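Local coordinates for VP1 (New Jersey polyomavirus-2013, PDB 6Y5Y), which forms the pentameric building units of the polyomavirus capsid and binds the sialylated glycan 3'-sialyllactose, consistent with a role in attachment to host cells, at residues D[41-46]-D[89-94]; D[83-88]-D[215-220]; D[274-279]-D[298-303]. One frame throughout, in Å; residues are numbered along the deposited sequence.

Contact 1. Residues D[41-46]-D[89-94]. With MG (magnesium ion), chain B.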
loop_
_atom_site.group_PDB
_atom_site.type_symbol
_atom_site.label_atom_id
_atom_site.label_comp_id
_atom_site.label_asym_id
_atom_site.label_seq_id
_atom_site.Cartn_x
_atom_site.Cartn_y
_atom_site.Cartn_z
ATOM N N ILE D 41 3.352 32.344 -8.936
ATOM C CA ILE D 41 4.423 32.020 -9.873
ATOM C C ILE D 41 4.155 30.636 -10.446
ATOM O O ILE D 41 3.916 29.688 -9.691
ATOM C CB ILE D 41 5.803 32.058 -9.187
ATOM C CG1 ILE D 41 6.061 33.442 -8.583
ATOM C CG2 ILE D 41 6.901 31.686 -10.155
ATOM C CD1 ILE D 41 5.957 34.560 -9.585
ATOM N N GLU D 42 4.204 30.517 -11.774
ATOM C CA GLU D 42 4.059 29.237 -12.454
ATOM C C GLU D 42 5.303 28.954 -13.280
ATOM O O GLU D 42 5.921 29.876 -13.824
ATOM C CB GLU D 42 2.842 29.222 -13.372
ATOM C CG GLU D 42 1.510 29.333 -12.664
ATOM C CD GLU D 42 0.359 29.395 -13.645
ATOM O OE1 GLU D 42 0.096 30.496 -14.182
ATOM O OE2 GLU D 42 -0.273 28.340 -13.890
ATOM N N LEU D 43 5.659 27.672 -13.385
ATOM C CA LEU D 43 6.803 27.276 -14.199
ATOM C C LEU D 43 6.758 25.776 -14.467
ATOM O O LEU D 43 6.078 25.016 -13.774
ATOM C CB LEU D 43 8.125 27.655 -13.525
ATOM C CG LEU D 43 8.351 26.979 -12.173
ATOM C CD1 LEU D 43 9.395 25.881 -12.266
ATOM C CD2 LEU D 43 8.717 28.005 -11.109
ATOM N N TRP D 44 7.486 25.370 -15.502
ATOM C CA TRP D 44 7.793 23.974 -15.770
ATOM C C TRP D 44 9.281 23.734 -15.540
ATOM O O TRP D 44 10.112 24.623 -15.760
ATOM C CB TRP D 44 7.456 23.584 -17.217
ATOM C CG TRP D 44 6.004 23.528 -17.582
ATOM C CD1 TRP D 44 5.280 24.500 -18.207
ATOM C CD2 TRP D 44 5.111 22.424 -17.390
ATOM N NE1 TRP D 44 3.989 24.079 -18.402
ATOM C CE2 TRP D 44 3.857 22.808 -17.907
ATOM C CE3 TRP D 44 5.249 21.153 -16.821
ATOM C CZ2 TRP D 44 2.744 21.964 -17.877
ATOM C CZ3 TRP D 44 4.147 20.316 -16.793
ATOM C CH2 TRP D 44 2.909 20.725 -17.318
ATOM N N LEU D 45 9.610 22.528 -15.094
ATOM C CA LEU D 45 10.988 22.050 -15.064
ATOM C C LEU D 45 11.067 20.777 -15.893
ATOM O O LEU D 45 10.380 19.795 -15.599
ATOM C CB LEU D 45 11.465 21.788 -13.636
ATOM C CG LEU D 45 11.813 22.998 -12.771
ATOM C CD1 LEU D 45 12.383 22.521 -11.433
ATOM C CD2 LEU D 45 12.801 23.900 -13.501
ATOM N N GLU D 46 11.899 20.794 -16.924
ATOM C CA GLU D 46 12.063 19.580 -17.703
ATOM C C GLU D 46 13.017 18.623 -16.990
ATOM O O GLU D 46 13.894 19.058 -16.241
ATOM C CB GLU D 46 12.583 19.912 -19.105
ATOM C CG GLU D 46 11.440 20.157 -20.089
ATOM C CD GLU D 46 11.906 20.430 -21.510
ATOM O OE1 GLU D 46 12.816 21.275 -21.689
ATOM O OE2 GLU D 46 11.369 19.784 -22.444
ATOM N N ALA D 89 15.633 25.729 -10.704
ATOM C CA ALA D 89 15.566 27.055 -11.304
ATOM C C ALA D 89 15.396 28.092 -10.206
ATOM O O ALA D 89 14.837 27.807 -9.146
ATOM C CB ALA D 89 14.410 27.167 -12.306
ATOM N N ARG D 90 15.882 29.295 -10.474
ATOM C CA ARG D 90 15.601 30.460 -9.650
ATOM C C ARG D 90 14.662 31.377 -10.417
ATOM O O ARG D 90 14.939 31.728 -11.567
ATOM C CB ARG D 90 16.886 31.204 -9.284
ATOM C CG ARG D 90 16.653 32.503 -8.525
ATOM C CD ARG D 90 17.936 33.333 -8.461
ATOM N NE ARG D 90 17.766 34.576 -7.708
ATOM C CZ ARG D 90 17.195 35.678 -8.190
ATOM N NH1 ARG D 90 16.717 35.698 -9.432
ATOM N NH2 ARG D 90 17.094 36.761 -7.428
ATOM N N VAL D 91 13.551 31.749 -9.795
ATOM C CA VAL D 91 12.600 32.679 -10.387
ATOM C C VAL D 91 12.818 34.056 -9.778
ATOM O O VAL D 91 12.866 34.207 -8.547
ATOM C CB VAL D 91 11.151 32.204 -10.184
ATOM C CG1 VAL D 91 10.183 33.136 -10.892
ATOM C CG2 VAL D 91 10.993 30.775 -10.685
ATOM N N GLN D 92 12.965 35.062 -10.636
ATOM C CA GLN D 92 13.059 36.440 -10.176
ATOM C C GLN D 92 11.665 36.932 -9.804
ATOM O O GLN D 92 10.742 36.874 -10.623
ATOM C CB GLN D 92 13.677 37.329 -11.255
ATOM C CG GLN D 92 13.790 38.777 -10.839
ATOM C CD GLN D 92 14.662 38.949 -9.618
ATOM O OE1 GLN D 92 15.772 38.411 -9.552
ATOM N NE2 GLN D 92 14.166 39.693 -8.635
ATOM N N LEU D 93 11.506 37.381 -8.568
ATOM C CA LEU D 93 10.234 37.894 -8.080
ATOM C C LEU D 93 10.190 39.405 -8.231
ATOM O O LEU D 93 11.219 40.049 -8.457
ATOM C CB LEU D 93 10.053 37.492 -6.622
ATOM C CG LEU D 93 10.028 35.983 -6.381
ATOM C CD1 LEU D 93 10.037 35.704 -4.893
ATOM C CD2 LEU D 93 8.795 35.381 -7.036
ATOM N N PRO D 94 9.003 40.009 -8.115
ATOM C CA PRO D 94 8.928 41.475 -8.114
ATOM C C PRO D 94 9.797 42.073 -7.018
ATOM O O PRO D 94 9.820 41.593 -5.881
ATOM C CB PRO D 94 7.441 41.755 -7.875
ATOM C CG PRO D 94 6.744 40.551 -8.418
ATOM C CD PRO D 94 7.666 39.387 -8.145
HETATM MG MG MG B . -2.635 28.673 -14.466
#
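Ile41, Leu43 and Leu45 on one strand meet Ala89, Val91 and Leu93 on the other, and everything that touches across this contact is aliphatic. The axes of strands 41-45 and 89-92 run 9.5 Å apart at 148°, a spacing that suits side chains meeting between two sheets. Val91 divides its branches between two partners: CG1 lies 3.7 Å from Ile41 CG2, the two side chains sliding past each other in opposite directions, while CG2 comes 3.6 Å from Leu43 CD2. With CG1 of Val91 anti to the backbone N (chi1 -176°), the two methyls spread apart along the opposing strand. Ile41 also uses its longer branch, CG1 resting 3.7 Å from Leu93 CD2 as the leucine reaches in from just beyond the strand. At the other end Leu45 CD2 packs on Ala89 CB at 3.8 Å. Hydrogen bonding is left to neighbouring strands: Ile41, Leu43 and Leu45 pair with strand 291-310, and Ala89 and Val91 with strand 271-284.

Polar side chains sit on the outer faces. On strand 89-92, Arg90 grips Gln92 OE1 end-on with NH1 and NH2, both from the same face of the amide, and NH1 stands 2.9 Å from that oxygen. The glutamine turns its NE2 to Leu93 O, 3.0 Å away. On the far side of strand 41-45, Glu42 OE2 binds the magnesium ion at 2.5 Å, long for this metal, and also takes a hydrogen bond from Tyr299 OH.

Cohesion between what are the two facing sheets of the VP1 jelly roll therefore rests here on van der Waals packing and the exclusion of water, with the metal ligand and the arginine-glutamine pair turned outward.

Contact 2. Residues D[83-88]-D[215-220]; sequences MPQYSC and FYPVEE
Pro84 O receives Val218 N at 2.8 Å and Tyr216 O receives Tyr86 N at 3.1 Å, two bonds that flank Gln85 and Pro217. These two form a single antiparallel non-hydrogen-bonded pair with CA atoms 4.0 Å apart, and so the proline's missing N-H costs nothing across the bridge. On one side of it Val218 sets CG1 over the centre of the Tyr86 ring, 3.9 Å from the centroid and 10° off the normal, a CH-pi contact. On the other, Met83 crosses Glu219 at about a right angle, and the bend at its chi3 (67°) places CE against Pro217 CB at 3.8 Å and beside the carboxylates of Glu219 and Glu220.

Water 1 links Pro84 O to Glu219 N and OE1, while water 2 joins Tyr86 O to Phe215 N. A turn closed by Glu220 N on Pro217 O, 3.1 Å apart, places Val218 and Glu219 at its corner. Farther out, Tyr86 OH bonds to Trp221 O and Tyr151 OH, Glu220 OE1 to His184 ND1, and Glu219 OE2 to His127 of a neighbouring subunit.

The bridge ties the approach to strand 87-92 to the long excursion between strands 150-157 and 231-238, one of the long interstrand loops that elaborate the VP1 jelly roll.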
loop_
_atom_site.group_PDB
_atom_site.type_symbol
_atom_site.label_atom_id
_atom_site.label_comp_id
_atom_site.label_asym_id
_atom_site.label_seq_id
_atom_site.Cartn_x
_atom_site.Cartn_y
_atom_site.Cartn_z
ATOM N N MET D 83 23.728 9.367 -15.314
ATOM C CA MET D 83 23.413 9.630 -13.909
ATOM C C MET D 83 22.325 10.694 -13.822
ATOM O O MET D 83 22.610 11.892 -13.992
ATOM C CB MET D 83 24.660 10.071 -13.139
ATOM C CG MET D 83 25.879 9.153 -13.307
ATOM S SD MET D 83 27.397 9.792 -12.551
ATOM C CE MET D 83 26.981 9.718 -10.792
ATOM N N PRO D 84 21.075 10.310 -13.550
ATOM C CA PRO D 84 20.011 11.319 -13.446
ATOM C C PRO D 84 20.346 12.372 -12.397
ATOM O O PRO D 84 20.965 12.074 -11.377
ATOM C CB PRO D 84 18.777 10.495 -13.056
ATOM C CG PRO D 84 19.058 9.138 -13.644
ATOM C CD PRO D 84 20.549 8.935 -13.508
ATOM N N GLN D 85 19.945 13.616 -12.675
ATOM C CA GLN D 85 20.308 14.769 -11.869
ATOM C C GLN D 85 19.058 15.510 -11.418
ATOM O O GLN D 85 17.976 15.348 -11.985
ATOM C CB GLN D 85 21.220 15.731 -12.648
ATOM C CG GLN D 85 22.497 15.061 -13.157
ATOM C CD GLN D 85 22.692 15.213 -14.667
ATOM O OE1 GLN D 85 22.237 16.182 -15.271
ATOM N NE2 GLN D 85 23.380 14.255 -15.272
ATOM N N TYR D 86 19.231 16.351 -10.400
ATOM C CA TYR D 86 18.162 17.249 -9.980
ATOM C C TYR D 86 17.939 18.339 -11.021
ATOM O O TYR D 86 18.888 18.868 -11.608
ATOM C CB TYR D 86 18.497 17.892 -8.629
ATOM C CG TYR D 86 18.492 16.894 -7.496
ATOM C CD1 TYR D 86 17.298 16.505 -6.890
ATOM C CD2 TYR D 86 19.672 16.320 -7.053
ATOM C CE1 TYR D 86 17.284 15.570 -5.864
ATOM C CE2 TYR D 86 19.674 15.391 -6.033
ATOM C CZ TYR D 86 18.474 15.020 -5.439
ATOM O OH TYR D 86 18.494 14.083 -4.430
ATOM N N SER D 87 16.673 18.677 -11.246
ATOM C CA SER D 87 16.316 19.892 -11.961
ATOM C C SER D 87 16.170 21.037 -10.968
ATOM O O SER D 87 15.830 20.818 -9.804
ATOM C CB SER D 87 15.012 19.698 -12.738
ATOM O OG SER D 87 15.112 18.581 -13.608
ATOM N N CYS D 88 16.437 22.263 -11.424
ATOM C CA CYS D 88 16.261 23.409 -10.535
ATOM C C CYS D 88 16.209 24.704 -11.333
ATOM O O CYS D 88 16.669 24.775 -12.476
ATOM C CB CYS D 88 17.368 23.481 -9.475
ATOM S SG CYS D 88 19.047 23.824 -10.089
ATOM N N PHE D 215 23.148 18.929 -12.975
ATOM C CA PHE D 215 24.550 18.940 -12.556
ATOM C C PHE D 215 24.850 18.073 -11.336
ATOM O O PHE D 215 25.967 17.557 -11.231
ATOM C CB PHE D 215 24.975 20.387 -12.262
ATOM C CG PHE D 215 26.456 20.614 -12.295
ATOM C CD1 PHE D 215 27.175 20.460 -13.471
ATOM C CD2 PHE D 215 27.129 21.005 -11.148
ATOM C CE1 PHE D 215 28.544 20.686 -13.501
ATOM C CE2 PHE D 215 28.499 21.231 -11.168
ATOM C CZ PHE D 215 29.205 21.067 -12.346
ATOM N N TYR D 216 23.908 17.914 -10.400
ATOM C CA TYR D 216 24.093 17.121 -9.195
ATOM C C TYR D 216 23.347 15.804 -9.341
ATOM O O TYR D 216 22.104 15.808 -9.374
ATOM C CB TYR D 216 23.585 17.895 -7.975
ATOM C CG TYR D 216 24.392 19.150 -7.703
ATOM C CD1 TYR D 216 24.137 20.337 -8.394
ATOM C CD2 TYR D 216 25.436 19.133 -6.787
ATOM C CE1 TYR D 216 24.889 21.476 -8.161
ATOM C CE2 TYR D 216 26.182 20.276 -6.533
ATOM C CZ TYR D 216 25.919 21.432 -7.232
ATOM O OH TYR D 216 26.684 22.549 -6.987
ATOM N N PRO D 217 24.038 14.670 -9.462
ATOM C CA PRO D 217 23.336 13.391 -9.645
ATOM C C PRO D 217 22.588 12.962 -8.386
ATOM O O PRO D 217 23.082 13.106 -7.265
ATOM C CB PRO D 217 24.463 12.406 -9.978
ATOM C CG PRO D 217 25.579 13.287 -10.543
ATOM C CD PRO D 217 25.486 14.560 -9.740
ATOM N N VAL D 218 21.399 12.397 -8.588
ATOM C CA VAL D 218 20.593 11.982 -7.441
ATOM C C VAL D 218 21.235 10.801 -6.720
ATOM O O VAL D 218 21.039 10.629 -5.510
ATOM C CB VAL D 218 19.141 11.659 -7.857
ATOM C CG1 VAL D 218 18.542 12.780 -8.678
ATOM C CG2 VAL D 218 19.081 10.378 -8.609
ATOM N N GLU D 219 22.028 9.980 -7.423
ATOM C CA GLU D 219 22.652 8.849 -6.742
ATOM C C GLU D 219 23.801 9.267 -5.830
ATOM O O GLU D 219 24.303 8.432 -5.073
ATOM C CB GLU D 219 23.127 7.814 -7.765
ATOM C CG GLU D 219 24.314 8.261 -8.613
ATOM C CD GLU D 219 24.472 7.394 -9.862
ATOM O OE1 GLU D 219 23.770 7.659 -10.858
ATOM O OE2 GLU D 219 25.272 6.436 -9.828
ATOM N N GLU D 220 24.209 10.533 -5.867
ATOM C CA GLU D 220 25.277 11.036 -5.011
ATOM C C GLU D 220 24.851 12.141 -4.053
ATOM O O GLU D 220 25.613 12.453 -3.133
ATOM C CB GLU D 220 26.438 11.577 -5.866
ATOM C CG GLU D 220 27.230 10.499 -6.606
ATOM C CD GLU D 220 28.267 11.103 -7.549
ATOM O OE1 GLU D 220 27.872 11.851 -8.468
ATOM O OE2 GLU D 220 29.469 10.855 -7.342
HETATM O O HOH W 1 22.081 9.856 -10.249
HETATM O O HOH W 2 21.456 19.560 -10.754
#

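Contact 3. Residues D[274-279]-D[298-303]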
loop_
_atom_site.group_PDB
_atom_site.type_symbol
_atom_site.label_atom_id
_atom_site.label_comp_id
_atom_site.label_asym_id
_atom_site.label_seq_id
_atom_site.Cartn_x
_atom_site.Cartn_y
_atom_site.Cartn_z
ATOM N N VAL D 274 13.212 26.617 -6.911
ATOM C CA VAL D 274 12.434 25.397 -7.080
ATOM C C VAL D 274 13.341 24.313 -7.649
ATOM O O VAL D 274 14.261 24.590 -8.423
ATOM C CB VAL D 274 11.197 25.622 -7.982
ATOM C CG1 VAL D 274 10.241 26.623 -7.329
ATOM C CG2 VAL D 274 11.605 26.101 -9.366
ATOM N N SER D 275 13.105 23.075 -7.232
ATOM C CA SER D 275 13.907 21.966 -7.720
ATOM C C SER D 275 13.109 20.677 -7.603
ATOM O O SER D 275 12.100 20.611 -6.897
ATOM C CB SER D 275 15.244 21.860 -6.979
ATOM O OG SER D 275 15.116 22.072 -5.595
ATOM N N CYS D 276 13.580 19.648 -8.303
ATOM C CA CYS D 276 12.844 18.393 -8.328
ATOM C C CYS D 276 13.660 17.314 -9.011
ATOM O O CYS D 276 14.689 17.575 -9.639
ATOM C CB CYS D 276 11.498 18.544 -9.035
ATOM S SG CYS D 276 11.669 18.872 -10.799
ATOM N N ALA D 277 13.137 16.095 -8.921
ATOM C CA ALA D 277 13.669 14.964 -9.662
ATOM C C ALA D 277 12.554 13.946 -9.743
ATOM O O ALA D 277 11.900 13.664 -8.733
ATOM C CB ALA D 277 14.902 14.367 -8.988
ATOM N N ASP D 278 12.322 13.415 -10.936
ATOM C CA ASP D 278 11.206 12.497 -11.134
ATOM C C ASP D 278 11.653 11.360 -12.049
ATOM O O ASP D 278 11.322 11.332 -13.237
ATOM C CB ASP D 278 9.997 13.252 -11.685
ATOM C CG ASP D 278 9.374 14.156 -10.645
ATOM O OD1 ASP D 278 8.727 13.621 -9.716
ATOM O OD2 ASP D 278 9.561 15.393 -10.740
ATOM N N ILE D 279 12.401 10.414 -11.478
ATOM C CA ILE D 279 12.672 9.148 -12.154
ATOM C C ILE D 279 11.412 8.302 -12.079
ATOM O O ILE D 279 10.977 7.923 -10.985
ATOM C CB ILE D 279 13.860 8.405 -11.517
ATOM C CG1 ILE D 279 15.126 9.259 -11.510
ATOM C CG2 ILE D 279 14.114 7.073 -12.233
ATOM C CD1 ILE D 279 16.266 8.637 -10.718
ATOM N N ARG D 298 7.813 18.389 -14.635
ATOM C CA ARG D 298 7.059 18.775 -13.444
ATOM C C ARG D 298 6.642 20.242 -13.502
ATOM O O ARG D 298 7.452 21.119 -13.829
ATOM C CB ARG D 298 7.873 18.521 -12.169
ATOM C CG ARG D 298 7.077 18.863 -10.882
ATOM C CD ARG D 298 7.888 18.560 -9.630
ATOM N NE ARG D 298 7.934 17.137 -9.300
ATOM C CZ ARG D 298 7.077 16.531 -8.475
ATOM N NH1 ARG D 298 6.091 17.227 -7.898
ATOM N NH2 ARG D 298 7.206 15.235 -8.218
ATOM N N TYR D 299 5.383 20.502 -13.161
ATOM C CA TYR D 299 4.812 21.838 -13.092
ATOM C C TYR D 299 4.777 22.315 -11.643
ATOM O O TYR D 299 4.589 21.521 -10.719
ATOM C CB TYR D 299 3.398 21.818 -13.681
ATOM C CG TYR D 299 2.505 22.997 -13.337
ATOM C CD1 TYR D 299 2.561 24.171 -14.074
ATOM C CD2 TYR D 299 1.579 22.918 -12.303
ATOM C CE1 TYR D 299 1.734 25.245 -13.776
ATOM C CE2 TYR D 299 0.748 23.985 -12.000
ATOM C CZ TYR D 299 0.830 25.142 -12.739
ATOM O OH TYR D 299 0.005 26.198 -12.436
ATOM N N PHE D 300 4.974 23.621 -11.452
ATOM C CA PHE D 300 4.859 24.257 -10.141
ATOM C C PHE D 300 3.968 25.484 -10.254
ATOM O O PHE D 300 4.086 26.251 -11.213
ATOM C CB PHE D 300 6.205 24.737 -9.591
ATOM C CG PHE D 300 7.177 23.645 -9.224
ATOM C CD1 PHE D 300 7.910 22.984 -10.202
ATOM C CD2 PHE D 300 7.438 23.354 -7.889
ATOM C CE1 PHE D 300 8.855 22.020 -9.859
ATOM C CE2 PHE D 300 8.371 22.389 -7.536
ATOM C CZ PHE D 300 9.077 21.718 -8.520
ATOM N N LYS D 301 3.096 25.685 -9.264
ATOM C CA LYS D 301 2.453 26.975 -9.038
ATOM C C LYS D 301 2.651 27.331 -7.575
ATOM O O LYS D 301 2.198 26.598 -6.689
ATOM C CB LYS D 301 0.965 26.955 -9.391
ATOM C CG LYS D 301 0.256 28.276 -9.079
ATOM C CD LYS D 301 -1.261 28.134 -9.134
ATOM C CE LYS D 301 -1.809 28.619 -10.463
ATOM N N VAL D 302 3.358 28.423 -7.318
ATOM C CA VAL D 302 3.722 28.814 -5.961
ATOM C C VAL D 302 3.005 30.116 -5.629
ATOM O O VAL D 302 3.055 31.075 -6.408
ATOM C CB VAL D 302 5.246 28.961 -5.810
ATOM C CG1 VAL D 302 5.613 29.321 -4.362
ATOM C CG2 VAL D 302 5.947 27.683 -6.272
ATOM N N THR D 303 2.337 30.147 -4.480
ATOM C CA THR D 303 1.655 31.341 -3.999
ATOM C C THR D 303 2.484 31.981 -2.894
ATOM O O THR D 303 2.921 31.294 -1.966
ATOM C CB THR D 303 0.258 31.008 -3.481
ATOM O OG1 THR D 303 -0.475 30.348 -4.513
ATOM C CG2 THR D 303 -0.481 32.290 -3.072
#
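Asp278 OD1 is held by Arg298 NH2 at 2.7 Å and by His152 ND1 from outside the two segments. Its partner oxygen, OD2, takes Arg298 NE at 2.8 Å, so the guanidinium grips the carboxylate side-on, one nitrogen to each oxygen. Both bonds are nearly straight and come from the syn side, that of NH2 on the lone pair of OD1 itself. Together they hold the two groups nearly coplanar, 25° apart, and restrict their rotation. Arg298 runs out extended and then bends at chi3 (-77°), turning its NE edge to the aspartate; its NH1 goes on to Thr115 OG1, and NH2 also bonds a glycerol probably left from crystallisation. The salt bridge is buried, and the pairing with arginine probably keeps Asp278 ionised.

At the bend, Arg298 CD lies 3.7 Å from Cys276 CB. Strands 271-284 and 291-310 follow one another as a beta hairpin, but here they belong to facing sheets of the jelly roll: the axes of the short segments stand 9.0 Å apart at 150°, and side chains fill the interval.

Phe300 takes up the part of it beside the arginine. Val274 CB sits over the centre of one ring face, 4.3 Å from CE2, while Cys276 CB approaches the ring edge at CZ, 4.0 Å away. Ser275 O reaches CZ at 3.6 Å, obliquely to the ring. Phe154 and Cys113, from two further strands, also pack against the phenylalanine.

Contacts 1 and 3 lie side by side between the two sheets of the jelly roll, their centres 9 Å apart. Ile41 O and Val302 N, 2.7 Å from each other, join them along one sheet; Ser87 N and Cys276 O, 2.8 Å apart, connect contacts 2 and 3 along the other. Contact 2, centred 19 Å from contact 1, shares strand 87-92 with it, and Glu46 O comes within 2.9 Å of Ser87 OG. Glu42 OE2 of contact 1, which binds the magnesium ion, lies 2.6 Å from Tyr299 OH of segment 298-303, relating the metal to contact 3. The Met83 side chain is about 11 Å from the bound sialic acid, so contact 2 stays outside the glycan pocket.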